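Local structure of Alpha/beta hydrolase (Pseudomonas aeruginosa PAO1, 4R1D) at residues K138-A143 / I301-L306; L220-Y225 / R263-L268; K249-T254 / Y550-I555; H279-A284 / R531-Q536; G322-A327 / D402-L407. The protein probably acts as a calcium-binding lipase of the H2 type VI secretion system and is found here in complex with its inhibitor Tli4. All blocks are in the same frame, centred on the assembly; numbering follows the deposited sequence.

Contact 1: K138-A143 / I301-L306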
# COMPACT_ATOMS: atom_id res chain seq x y z
N LYS A 138 -2.94 2.54 13.01
CA LYS A 138 -3.07 2.12 11.62
C LYS A 138 -1.96 2.66 10.74
O LYS A 138 -1.78 2.19 9.61
CB LYS A 138 -4.37 2.67 11.03
CG LYS A 138 -5.64 2.01 11.50
CD LYS A 138 -6.82 2.82 11.03
CE LYS A 138 -8.13 2.32 11.65
NZ LYS A 138 -9.30 3.11 11.16
N VAL A 139 -1.25 3.67 11.22
CA VAL A 139 -0.35 4.44 10.35
C VAL A 139 1.06 4.61 10.92
O VAL A 139 1.29 4.44 12.12
CB VAL A 139 -0.93 5.84 10.04
CG1 VAL A 139 -2.24 5.71 9.29
CG2 VAL A 139 -1.11 6.64 11.33
N MET A 140 2.00 4.97 10.04
CA MET A 140 3.40 5.14 10.43
C MET A 140 3.51 6.08 11.64
O MET A 140 3.04 7.23 11.61
CB MET A 140 4.20 5.69 9.24
CG MET A 140 5.70 5.71 9.45
SD MET A 140 6.52 6.24 7.94
CE MET A 140 8.23 6.06 8.43
N ARG A 141 4.12 5.59 12.71
CA ARG A 141 4.06 6.31 13.97
C ARG A 141 4.77 7.67 13.96
O ARG A 141 4.16 8.69 14.27
CB ARG A 141 4.59 5.46 15.12
CG ARG A 141 4.65 6.26 16.40
CD ARG A 141 4.45 5.42 17.62
NE ARG A 141 5.29 4.24 17.63
CZ ARG A 141 6.62 4.25 17.55
NH1 ARG A 141 7.28 5.39 17.44
NH2 ARG A 141 7.28 3.10 17.58
N SER A 142 6.04 7.67 13.61
CA SER A 142 6.82 8.92 13.63
C SER A 142 6.25 9.98 12.69
O SER A 142 6.25 11.17 13.00
CB SER A 142 8.28 8.64 13.27
OG SER A 142 8.39 8.20 11.92
N ALA A 143 5.76 9.55 11.53
CA ALA A 143 5.27 10.49 10.53
C ALA A 143 3.95 11.14 10.91
O ALA A 143 3.72 12.31 10.57
CB ALA A 143 5.15 9.81 9.17
N ILE A 301 18.58 6.58 1.02
CA ILE A 301 18.12 7.51 2.04
C ILE A 301 16.63 7.38 2.38
O ILE A 301 16.16 7.95 3.38
CB ILE A 301 18.40 8.96 1.63
CG1 ILE A 301 17.72 9.26 0.29
CG2 ILE A 301 19.90 9.20 1.55
CD1 ILE A 301 18.00 10.65 -0.25
N ALA A 302 15.86 6.67 1.56
CA ALA A 302 14.41 6.61 1.75
C ALA A 302 13.99 5.79 2.97
O ALA A 302 14.48 4.67 3.18
CB ALA A 302 13.73 6.08 0.49
N GLN A 303 13.08 6.34 3.76
CA GLN A 303 12.54 5.63 4.93
C GLN A 303 11.58 4.53 4.52
O GLN A 303 11.47 3.51 5.20
CB GLN A 303 11.76 6.58 5.83
CG GLN A 303 12.53 7.72 6.41
CD GLN A 303 11.75 8.39 7.50
OE1 GLN A 303 11.30 7.73 8.44
NE2 GLN A 303 11.54 9.69 7.37
N VAL A 304 10.84 4.77 3.44
CA VAL A 304 9.84 3.81 3.00
C VAL A 304 10.08 3.49 1.53
O VAL A 304 10.14 4.40 0.70
CB VAL A 304 8.43 4.34 3.21
CG1 VAL A 304 7.43 3.25 2.98
CG2 VAL A 304 8.31 4.88 4.63
N VAL A 305 10.22 2.21 1.23
CA VAL A 305 10.65 1.78 -0.10
C VAL A 305 9.89 0.55 -0.57
O VAL A 305 9.39 -0.21 0.24
CB VAL A 305 12.17 1.48 -0.12
CG1 VAL A 305 12.97 2.70 0.33
CG2 VAL A 305 12.49 0.27 0.75
N LEU A 306 9.82 0.36 -1.89
CA LEU A 306 9.27 -0.87 -2.44
C LEU A 306 10.32 -1.65 -3.23
O LEU A 306 10.00 -2.58 -3.97
CB LEU A 306 8.05 -0.58 -3.32
CG LEU A 306 6.85 0.02 -2.59
CD1 LEU A 306 5.74 0.39 -3.55
CD2 LEU A 306 6.34 -1.00 -1.56

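Contact 2: L220-Y225 / R263-L268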
# COMPACT_ATOMS: atom_id res chain seq x y z
N LEU A 220 -14.21 5.10 -0.89
CA LEU A 220 -15.37 4.34 -0.40
C LEU A 220 -15.09 3.79 0.99
O LEU A 220 -15.97 3.82 1.86
CB LEU A 220 -15.73 3.20 -1.35
CG LEU A 220 -16.57 3.56 -2.57
CD1 LEU A 220 -15.96 4.71 -3.36
CD2 LEU A 220 -16.79 2.34 -3.47
N ASP A 221 -13.88 3.29 1.20
CA ASP A 221 -13.54 2.73 2.51
C ASP A 221 -13.53 3.81 3.60
O ASP A 221 -13.90 3.54 4.75
CB ASP A 221 -12.19 2.02 2.46
CG ASP A 221 -12.22 0.80 1.57
OD1 ASP A 221 -13.33 0.43 1.10
OD2 ASP A 221 -11.15 0.19 1.35
N VAL A 222 -13.11 5.02 3.24
CA VAL A 222 -13.10 6.11 4.21
C VAL A 222 -14.52 6.57 4.55
O VAL A 222 -14.85 6.83 5.71
CB VAL A 222 -12.21 7.30 3.73
CG1 VAL A 222 -12.40 8.51 4.62
CG2 VAL A 222 -10.75 6.87 3.71
N ARG A 223 -15.37 6.64 3.53
CA ARG A 223 -16.79 6.90 3.75
C ARG A 223 -17.33 5.90 4.76
O ARG A 223 -17.94 6.27 5.77
CB ARG A 223 -17.58 6.81 2.44
CG ARG A 223 -19.07 7.14 2.59
CD ARG A 223 -19.97 6.05 2.04
NE ARG A 223 -21.33 6.17 2.58
CZ ARG A 223 -21.84 5.36 3.51
NH1 ARG A 223 -21.13 4.34 3.98
NH2 ARG A 223 -23.08 5.55 3.95
N ASP A 224 -17.09 4.61 4.52
CA ASP A 224 -17.62 3.59 5.43
C ASP A 224 -17.10 3.78 6.85
O ASP A 224 -17.84 3.61 7.82
CB ASP A 224 -17.33 2.18 4.92
CG ASP A 224 -18.09 1.83 3.65
OD1 ASP A 224 -19.05 2.55 3.28
OD2 ASP A 224 -17.71 0.83 3.00
N TYR A 225 -15.81 4.13 6.97
CA TYR A 225 -15.18 4.33 8.26
C TYR A 225 -15.89 5.46 9.00
O TYR A 225 -16.25 5.31 10.17
CB TYR A 225 -13.69 4.66 8.08
CG TYR A 225 -12.97 5.05 9.34
CD1 TYR A 225 -12.90 4.18 10.42
CD2 TYR A 225 -12.35 6.29 9.45
CE1 TYR A 225 -12.24 4.53 11.57
CE2 TYR A 225 -11.69 6.65 10.60
CZ TYR A 225 -11.63 5.78 11.66
OH TYR A 225 -10.96 6.12 12.80
N ARG A 263 -10.30 13.78 -2.29
CA ARG A 263 -10.98 14.38 -3.43
C ARG A 263 -11.92 13.40 -4.11
O ARG A 263 -13.01 13.77 -4.51
CB ARG A 263 -9.96 14.97 -4.41
CG ARG A 263 -9.33 16.27 -3.89
CD ARG A 263 -8.13 16.68 -4.73
NE ARG A 263 -8.54 16.90 -6.12
CZ ARG A 263 -7.74 16.78 -7.18
NH1 ARG A 263 -6.47 16.43 -7.04
NH2 ARG A 263 -8.23 17.01 -8.39
N ALA A 264 -11.49 12.14 -4.25
CA ALA A 264 -12.38 11.11 -4.76
C ALA A 264 -13.65 11.04 -3.90
O ALA A 264 -14.76 10.95 -4.42
CB ALA A 264 -11.67 9.76 -4.80
N LEU A 265 -13.47 11.10 -2.59
CA LEU A 265 -14.59 11.05 -1.64
C LEU A 265 -15.57 12.22 -1.78
O LEU A 265 -16.78 12.01 -1.91
CB LEU A 265 -14.06 11.00 -0.21
CG LEU A 265 -15.12 11.03 0.90
CD1 LEU A 265 -16.13 9.89 0.76
CD2 LEU A 265 -14.44 10.97 2.26
N THR A 266 -15.06 13.45 -1.77
CA THR A 266 -15.93 14.62 -1.81
C THR A 266 -16.35 15.08 -3.21
O THR A 266 -17.41 15.68 -3.36
CB THR A 266 -15.36 15.84 -1.06
OG1 THR A 266 -14.21 16.34 -1.75
CG2 THR A 266 -14.99 15.47 0.38
N GLN A 267 -15.52 14.79 -4.21
CA GLN A 267 -15.71 15.34 -5.56
C GLN A 267 -16.34 14.38 -6.58
O GLN A 267 -16.94 14.83 -7.56
CB GLN A 267 -14.40 15.90 -6.10
CG GLN A 267 -13.74 16.94 -5.22
CD GLN A 267 -14.70 18.03 -4.80
OE1 GLN A 267 -15.14 18.08 -3.64
NE2 GLN A 267 -15.04 18.92 -5.73
N LEU A 268 -16.19 13.07 -6.36
CA LEU A 268 -16.75 12.08 -7.27
C LEU A 268 -18.02 11.44 -6.73
O LEU A 268 -18.62 10.59 -7.38
CB LEU A 268 -15.72 10.99 -7.57
CG LEU A 268 -14.41 11.51 -8.17
CD1 LEU A 268 -13.52 10.33 -8.54
CD2 LEU A 268 -14.69 12.38 -9.37

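Contact 3: K249-T254 / Y550-I555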
# COMPACT_ATOMS: atom_id res chain seq x y z
N LYS A 249 -21.11 16.99 10.88
CA LYS A 249 -20.15 17.19 9.79
C LYS A 249 -18.75 16.81 10.29
O LYS A 249 -18.50 16.78 11.48
CB LYS A 249 -20.14 18.65 9.34
CG LYS A 249 -21.45 19.16 8.74
CD LYS A 249 -21.72 18.58 7.38
CE LYS A 249 -22.99 19.14 6.75
NZ LYS A 249 -22.77 20.48 6.14
N VAL A 250 -17.83 16.55 9.37
CA VAL A 250 -16.45 16.26 9.76
C VAL A 250 -15.49 17.12 8.93
O VAL A 250 -15.87 17.67 7.90
CB VAL A 250 -16.07 14.77 9.54
CG1 VAL A 250 -17.03 13.85 10.29
CG2 VAL A 250 -16.08 14.45 8.05
N ILE A 251 -14.25 17.24 9.38
CA ILE A 251 -13.23 17.96 8.63
C ILE A 251 -12.13 16.98 8.27
O ILE A 251 -11.64 16.27 9.14
CB ILE A 251 -12.63 19.10 9.48
CG1 ILE A 251 -13.72 20.11 9.84
CG2 ILE A 251 -11.47 19.78 8.74
CD1 ILE A 251 -13.30 21.07 10.94
N LEU A 252 -11.75 16.93 7.00
CA LEU A 252 -10.67 16.04 6.57
C LEU A 252 -9.32 16.75 6.69
O LEU A 252 -9.21 17.94 6.36
CB LEU A 252 -10.86 15.60 5.11
CG LEU A 252 -12.18 14.92 4.76
CD1 LEU A 252 -12.17 14.39 3.32
CD2 LEU A 252 -12.47 13.77 5.73
N VAL A 253 -8.31 16.04 7.17
CA VAL A 253 -6.93 16.55 7.16
C VAL A 253 -6.11 15.45 6.52
O VAL A 253 -6.08 14.31 7.01
CB VAL A 253 -6.43 16.86 8.59
CG1 VAL A 253 -4.97 17.26 8.56
CG2 VAL A 253 -7.30 17.95 9.24
N THR A 254 -5.50 15.76 5.38
CA THR A 254 -4.86 14.72 4.58
C THR A 254 -3.36 14.93 4.43
O THR A 254 -2.87 16.06 4.44
CB THR A 254 -5.47 14.62 3.17
OG1 THR A 254 -4.98 15.69 2.35
CG2 THR A 254 -7.00 14.70 3.24
N TYR A 550 -4.84 26.08 11.27
CA TYR A 550 -5.47 27.24 10.65
C TYR A 550 -6.67 26.82 9.80
O TYR A 550 -7.75 27.38 9.91
CB TYR A 550 -4.45 27.99 9.79
CG TYR A 550 -5.05 29.11 8.99
CD1 TYR A 550 -5.15 30.39 9.51
CD2 TYR A 550 -5.49 28.90 7.68
CE1 TYR A 550 -5.68 31.44 8.77
CE2 TYR A 550 -6.04 29.94 6.93
CZ TYR A 550 -6.13 31.20 7.48
OH TYR A 550 -6.67 32.22 6.75
N GLY A 551 -6.47 25.82 8.94
CA GLY A 551 -7.56 25.31 8.13
C GLY A 551 -8.75 24.85 8.97
O GLY A 551 -9.91 25.16 8.68
N VAL A 552 -8.47 24.11 10.03
CA VAL A 552 -9.54 23.57 10.86
C VAL A 552 -10.37 24.69 11.49
O VAL A 552 -11.61 24.64 11.49
CB VAL A 552 -9.00 22.63 11.93
CG1 VAL A 552 -10.08 22.29 12.97
CG2 VAL A 552 -8.46 21.36 11.26
N ILE A 553 -9.68 25.69 12.02
CA ILE A 553 -10.36 26.84 12.61
C ILE A 553 -11.24 27.58 11.58
O ILE A 553 -12.41 27.88 11.85
CB ILE A 553 -9.40 27.83 13.25
CG1 ILE A 553 -8.69 27.19 14.45
CG2 ILE A 553 -10.16 29.11 13.67
CD1 ILE A 553 -9.65 26.64 15.53
N LYS A 554 -10.69 27.86 10.41
CA LYS A 554 -11.46 28.53 9.38
C LYS A 554 -12.68 27.72 8.92
O LYS A 554 -13.79 28.24 8.84
CB LYS A 554 -10.57 28.93 8.20
CG LYS A 554 -9.57 30.06 8.53
CD LYS A 554 -10.29 31.36 8.90
CE LYS A 554 -9.30 32.51 9.14
NZ LYS A 554 -9.98 33.86 9.20
N ILE A 555 -12.47 26.43 8.64
CA ILE A 555 -13.56 25.57 8.18
C ILE A 555 -14.68 25.49 9.22
O ILE A 555 -15.86 25.47 8.87
CB ILE A 555 -13.04 24.15 7.85
CG1 ILE A 555 -12.13 24.22 6.61
CG2 ILE A 555 -14.23 23.16 7.64
CD1 ILE A 555 -11.15 23.04 6.43

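Contact 4: H279-A284 / R531-Q536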
# COMPACT_ATOMS: atom_id res chain seq x y z
N HIS A 279 -5.37 19.84 2.97
CA HIS A 279 -4.42 18.99 2.26
C HIS A 279 -2.99 19.40 2.59
O HIS A 279 -2.63 20.59 2.46
CB HIS A 279 -4.55 19.14 0.74
CG HIS A 279 -5.82 18.61 0.15
ND1 HIS A 279 -6.34 17.37 0.45
CD2 HIS A 279 -6.63 19.14 -0.80
CE1 HIS A 279 -7.44 17.17 -0.26
NE2 HIS A 279 -7.64 18.23 -1.03
N GLY A 280 -2.16 18.43 2.94
CA GLY A 280 -0.73 18.62 3.08
C GLY A 280 0.02 17.82 2.03
O GLY A 280 -0.27 16.64 1.81
N VAL A 281 0.97 18.47 1.37
CA VAL A 281 1.82 17.85 0.35
C VAL A 281 1.14 16.89 -0.62
O VAL A 281 1.68 15.81 -0.91
CB VAL A 281 3.10 17.19 0.95
CG1 VAL A 281 3.90 18.21 1.74
CG2 VAL A 281 2.75 15.94 1.81
N GLN A 282 -0.01 17.29 -1.16
CA GLN A 282 -0.72 16.45 -2.11
C GLN A 282 -0.02 16.47 -3.45
O GLN A 282 0.27 17.53 -3.97
CB GLN A 282 -2.16 16.94 -2.32
CG GLN A 282 -2.95 15.98 -3.20
CD GLN A 282 -4.37 16.43 -3.51
OE1 GLN A 282 -5.02 17.15 -2.72
NE2 GLN A 282 -4.87 16.01 -4.66
N PRO A 283 0.26 15.29 -4.01
CA PRO A 283 0.71 15.23 -5.41
C PRO A 283 -0.55 15.26 -6.30
O PRO A 283 -0.97 14.22 -6.84
CB PRO A 283 1.40 13.88 -5.48
CG PRO A 283 0.64 13.02 -4.50
CD PRO A 283 0.21 13.96 -3.38
N ALA A 284 -1.12 16.45 -6.44
CA ALA A 284 -2.46 16.64 -7.00
C ALA A 284 -2.53 16.13 -8.42
O ALA A 284 -3.57 15.60 -8.84
CB ALA A 284 -2.85 18.14 -6.94
N ARG A 531 14.40 26.09 5.38
CA ARG A 531 14.40 25.21 4.20
C ARG A 531 13.08 24.44 4.18
O ARG A 531 12.57 24.04 5.23
CB ARG A 531 15.56 24.22 4.30
CG ARG A 531 15.69 23.25 3.11
CD ARG A 531 16.67 22.12 3.44
NE ARG A 531 17.02 21.34 2.25
CZ ARG A 531 17.52 20.11 2.28
NH1 ARG A 531 17.73 19.50 3.44
NH2 ARG A 531 17.81 19.48 1.15
N GLY A 532 12.51 24.26 2.99
CA GLY A 532 11.26 23.52 2.85
C GLY A 532 11.40 22.12 3.40
O GLY A 532 12.48 21.53 3.35
N TYR A 533 10.31 21.58 3.94
CA TYR A 533 10.34 20.28 4.59
C TYR A 533 10.37 19.14 3.59
O TYR A 533 10.11 19.33 2.40
CB TYR A 533 9.14 20.13 5.54
CG TYR A 533 7.85 20.70 4.98
CD1 TYR A 533 7.14 20.02 3.99
CD2 TYR A 533 7.34 21.91 5.44
CE1 TYR A 533 5.96 20.54 3.46
CE2 TYR A 533 6.16 22.43 4.93
CZ TYR A 533 5.48 21.75 3.94
OH TYR A 533 4.31 22.27 3.43
N GLU A 534 10.71 17.95 4.08
CA GLU A 534 10.71 16.73 3.30
C GLU A 534 9.32 16.10 3.37
O GLU A 534 8.62 16.22 4.37
CB GLU A 534 11.78 15.78 3.84
CG GLU A 534 11.89 14.43 3.13
CD GLU A 534 10.91 13.40 3.64
OE1 GLU A 534 10.63 13.39 4.86
OE2 GLU A 534 10.40 12.61 2.82
N HIS A 535 8.93 15.43 2.29
CA HIS A 535 7.58 14.88 2.14
C HIS A 535 7.10 14.00 3.30
O HIS A 535 6.04 14.24 3.87
CB HIS A 535 7.51 14.08 0.83
CG HIS A 535 6.14 13.60 0.48
ND1 HIS A 535 5.20 14.42 -0.12
CD2 HIS A 535 5.55 12.39 0.61
CE1 HIS A 535 4.08 13.73 -0.32
NE2 HIS A 535 4.27 12.50 0.11
N GLN A 536 7.87 12.97 3.61
CA GLN A 536 7.43 11.94 4.53
C GLN A 536 7.18 12.53 5.90
O GLN A 536 6.24 12.12 6.60
CB GLN A 536 8.48 10.86 4.65
CG GLN A 536 8.07 9.78 5.62
CD GLN A 536 6.92 8.97 5.09
OE1 GLN A 536 5.76 9.19 5.45
NE2 GLN A 536 7.24 8.01 4.22

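Contact 5: G322-A327 / D402-L407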
# COMPACT_ATOMS: atom_id res chain seq x y z
N GLY A 322 -3.33 1.85 -6.75
CA GLY A 322 -3.03 2.91 -5.80
C GLY A 322 -1.65 3.51 -6.02
O GLY A 322 -1.47 4.73 -5.94
N ALA A 323 -0.66 2.66 -6.27
CA ALA A 323 0.71 3.12 -6.46
C ALA A 323 0.87 3.83 -7.80
O ALA A 323 1.47 4.91 -7.88
CB ALA A 323 1.71 1.96 -6.34
N LEU A 324 0.32 3.21 -8.85
CA LEU A 324 0.44 3.75 -10.20
C LEU A 324 -0.29 5.07 -10.34
O LEU A 324 0.06 5.88 -11.20
CB LEU A 324 -0.14 2.77 -11.23
CG LEU A 324 0.81 1.64 -11.63
CD1 LEU A 324 0.08 0.64 -12.51
CD2 LEU A 324 2.06 2.19 -12.33
N GLU A 325 -1.30 5.29 -9.51
CA GLU A 325 -2.08 6.52 -9.58
C GLU A 325 -1.26 7.75 -9.19
O GLU A 325 -1.68 8.88 -9.42
CB GLU A 325 -3.36 6.42 -8.76
CG GLU A 325 -4.48 5.68 -9.50
CD GLU A 325 -5.59 5.21 -8.58
OE1 GLU A 325 -5.59 5.60 -7.39
OE2 GLU A 325 -6.47 4.46 -9.06
N LEU A 326 -0.07 7.53 -8.63
CA LEU A 326 0.85 8.63 -8.35
C LEU A 326 1.53 9.13 -9.62
O LEU A 326 2.17 10.18 -9.62
CB LEU A 326 1.91 8.18 -7.34
CG LEU A 326 3.05 9.15 -7.02
CD1 LEU A 326 2.50 10.41 -6.35
CD2 LEU A 326 4.12 8.49 -6.14
N ALA A 327 1.41 8.37 -10.71
CA ALA A 327 2.09 8.76 -11.96
C ALA A 327 1.56 10.11 -12.45
O ALA A 327 0.39 10.42 -12.25
CB ALA A 327 1.88 7.69 -13.00
N ASP A 402 -1.16 -7.33 -20.66
CA ASP A 402 -2.60 -7.06 -20.79
C ASP A 402 -3.08 -6.39 -19.51
O ASP A 402 -3.77 -5.37 -19.55
CB ASP A 402 -3.41 -8.35 -20.96
CG ASP A 402 -3.38 -8.90 -22.37
OD1 ASP A 402 -3.03 -8.16 -23.32
OD2 ASP A 402 -3.74 -10.09 -22.53
N ASN A 403 -2.75 -7.00 -18.38
CA ASN A 403 -3.16 -6.47 -17.08
C ASN A 403 -2.61 -5.07 -16.86
O ASN A 403 -3.34 -4.16 -16.46
CB ASN A 403 -2.69 -7.40 -15.97
CG ASN A 403 -3.42 -7.15 -14.68
OD1 ASN A 403 -4.59 -7.49 -14.56
ND2 ASN A 403 -2.74 -6.54 -13.71
N PHE A 404 -1.31 -4.91 -17.11
CA PHE A 404 -0.65 -3.63 -16.91
C PHE A 404 -1.25 -2.52 -17.78
O PHE A 404 -1.51 -1.42 -17.29
CB PHE A 404 0.86 -3.75 -17.16
CG PHE A 404 1.60 -2.44 -17.10
CD1 PHE A 404 1.70 -1.74 -15.90
CD2 PHE A 404 2.17 -1.90 -18.23
CE1 PHE A 404 2.37 -0.53 -15.85
CE2 PHE A 404 2.85 -0.69 -18.18
CZ PHE A 404 2.95 -0.01 -16.98
N GLU A 405 -1.49 -2.79 -19.06
CA GLU A 405 -2.05 -1.76 -19.93
C GLU A 405 -3.46 -1.36 -19.52
O GLU A 405 -3.84 -0.17 -19.58
CB GLU A 405 -1.97 -2.18 -21.41
CG GLU A 405 -0.53 -2.34 -21.86
CD GLU A 405 -0.40 -2.71 -23.32
OE1 GLU A 405 -1.43 -2.83 -24.01
OE2 GLU A 405 0.74 -2.87 -23.79
N ASP A 406 -4.27 -2.34 -19.12
CA ASP A 406 -5.60 -2.03 -18.63
C ASP A 406 -5.52 -1.18 -17.35
O ASP A 406 -6.35 -0.29 -17.14
CB ASP A 406 -6.43 -3.30 -18.39
CG ASP A 406 -7.23 -3.71 -19.62
OD1 ASP A 406 -7.22 -2.94 -20.59
OD2 ASP A 406 -7.89 -4.78 -19.60
N LEU A 407 -4.53 -1.46 -16.50
CA LEU A 407 -4.38 -0.69 -15.27
C LEU A 407 -4.01 0.75 -15.61
O LEU A 407 -4.51 1.68 -14.99
CB LEU A 407 -3.33 -1.30 -14.32
CG LEU A 407 -3.71 -2.50 -13.45
CD1 LEU A 407 -2.57 -2.86 -12.50
CD2 LEU A 407 -4.97 -2.23 -12.64

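Contact 1: K138-A143 / I301-L306
Met140 reaches across to Val304 and Gln303 with its terminal methyl and sulfur, and this one long side chain carries nearly the whole contact. CG stands anti to the backbone N (chi1 -171°) and the rest of the chain runs on fully extended, which takes the thioether as far from its own backbone as it can go. Met140 and Val304 meet tip to tip: Met140 CE lies 4.0 Å from Val304 CG2, and the sulfur is just as near the same methyl. Val304 offers only that branch, the one anti to its carbonyl carbon. Gln303 comes in differently. Its side chain, also stretched out beyond CG, crosses the methionine at about a right angle, and its OE1 sits 3.5 Å from Met140 CE. This is packing of a methyl against an amide oxygen; the NE2 end of the same amide is hydrogen-bonded to Glu537. Met140 was modelled in two conformations, and these contacts describe one of them. No hydrogen bond links the two segments, whose backbones stay far apart. Met140 occupies the N-cap position of helix 141-155, while 301-306 is part of the loop between helices 289-296 and 310-317. Trp72 of strand 70-72 packs on Val304, Pro75 touches Met140, and Gln536 from the loop ahead of helix 542-556 lies against Val304.

Contact 2: L220-Y225 / R263-L268
Leu265 sits with its two methyls divided between Val222 and Arg223 of the neighbouring helix, one branch to each. Its CD2 meets Val222 CG1 at 4.0 Å, the two side chains crossing at about a right angle. Its CD1 lies 3.8 Å from Arg223 CB, so the arginine takes part through the root of its aliphatic chain. Leu265 can straddle the pair because its CG is anti to the backbone N (chi1 177°), with the fork opening toward helix 215-238. Here the packing is close and buried, and Ala219, earlier on that helix, continues it against Ala264 and Leu265. Toward the outside things are looser. Beyond CB the arginine bends at chi2 and carries its guanidinium away from Leu265, along its own helix to Asp224. NH1 and Asp224 OD1 form a salt bridge of 2.8 Å, using the anti lone pair of the oxygen, but the N-H points poorly at it (135°). Tyr271, in the loop before strand 274-280, touches both Arg223 and Leu265. The two helices flank the same face of the parallel sheet, and helix 258-267 is the crossover of the beta-alpha-beta unit joining strands 250-255 and 274-280. Between the segments themselves the chemistry is wholly apolar: methyls and methylenes make the join, and the charged end of Arg223 turns away to pair with Asp224 on its own helix.

Contact 3: K249-T254 / Y550-I555
Ile251 is the bump on the strand, and the side chains of Val552 and Ile555, one turn apart on the helix, form the hollow it fills. The strand and the helix run nearly antiparallel, their short axes 9.6 Å apart at an angle of 160°. At one wall of the hollow Ile251 CD1 touches Val552 CG1 at 4.0 Å, with the valine's carbonyl oxygen equally near. At the other wall Ile555 and Ile251 lie side by side, pointing opposite ways, so the two isoleucines interdigitate branch by branch. Ile555 CG2 rests 3.8 Å from Ile251 CG1, and Ile555 CD1 lies 4.0 Å from Ile251 CG2. The fit depends on Ile251 CG1 standing anti to its carbonyl carbon (chi1 -62°), which sends the longer arm toward the helix. Farther along the strand, Val253 reaches the other branch of Val552, CG2 to CG2 at 4.1 Å, and crosses it at about a right angle. Val552 is thus wedged between two strand residues, one methyl for each. This is an alpha/beta layer: the last helix of the chain, 542-556, lies over one face of the parallel sheet, while Leu252 points to the other. The side chain of Val552 also comes within about 4 Å of that of Phe202, a residue of the calcium site, though the ion is some 11 Å off. Everything that meets here is branched and aliphatic and all four residues are buried, so helix and sheet are joined by hydrophobic packing and shape, with no hydrogen bond between the segments.

Contact 4: H279-A284 / R531-Q536
His535 lies in what is probably the catalytic triad of this alpha/beta hydrolase: its ring packs on Val281 while its NE2 is hydrogen-bonded to Ser256 and its ND1 to Asp497. That pattern, with the serine just after strand 250-255, is consistent with His535 being the histidine of the triad. Val281 takes hold of the ring at its CE1-ND1 side. Its carbonyl oxygen stands 3.2 Å from His535 CE1, at the ring edge and near the ring plane. Val281 CG2 stands above the ring plane at the CE1-ND1 corner, 3.3 Å from His535 CE1, a tight contact, and CB lies 3.6 Å from His535 ND1. CG2 of Val281 sits between the backbone N and the carbonyl carbon, the crowded position, which places it over that corner. The other methyl serves a second aromatic: Val281 CG1 meets the edge of Tyr533 at CE1, 3.6 Å away and near the plane of the ring. One valine therefore separates the phenol from the imidazole, and Tyr533 OH goes on to a hydrogen bond with His519. Two hydrogen bonds on the imidazole nitrogens and a valine against its CE1 corner would together limit how the ring can turn. Glu534 braces the loop from within, as Gln536 N donates to its OE2 over 2.7 Å from above the carboxylate plane. Val281 directly follows strand 274-280, flanked in the sheet by strands 250-255 and 427-432, and the histidine loop comes from beyond edge strand 515-519, on its way to helix 542-556.

Contact 5: G322-A327 / D402-L407
Leu324 and Leu407 mark the nearest approach of the two backbones, their CA atoms 8.3 Å apart, with a type I turn from Leu324 to Ala327 set beside the early part of helix 400-421. The turn is closed by Ala327 N on Leu324 O at 2.9 Å. From it Leu324 projects toward the long helix, and a single methyl does the touching. Its CD1 lies 4.2 Å from Phe404 CE1, approaching the ring at a slant. The same methyl also stands 4.3 Å from Leu407 CB, so it drops between two residues one helical turn apart. Phe404 comes into range because its CG is anti to the backbone N (chi1 175°), which swings the ring round toward the leucine. Leu407 has two modelled conformations, but it meets Leu324 through CB, close to its backbone. Both segments belong to the long insertion between strands 274-280 and 427-432 of the hydrolase sheet, an excursion that may form part of a cap over the core, as in other lipases. Ile411, a turn farther along helix 400-421, and Val317 of helix 310-317 also pack on Leu324. The outer side of the long helix faces the other protein of the complex, probably Tli4: Glu405 makes a salt bridge with Lys91 of that chain, and Asp406 accepts hydrogen bonds from the backbone N of Ser90 and of Lys91, both of the partner chain.

Contact 1 opens at 138-143, and before it closes at 301-306 the chain has completed contact 2, a short loop from 220-225 to 263-268 lying wholly within it. Contact 3 starts at 249-254 and contact 4 at 279-284, so both cross contact 1, and contact 3 crosses contact 2 as well. Contact 5 then closes a loop of its own, 322-327 to 402-407, within the insertion between strands 274-280 and 427-432. Near the C terminus 531-536 completes contact 4 and 550-555 contact 3; contact 5 lies within contact 4, and both within contact 3. Contacts 2 and 3 lie on opposite faces of the sheet; Gln536 joins contact 4 to contact 1, and Pro283 packs on Leu326 of contact 5.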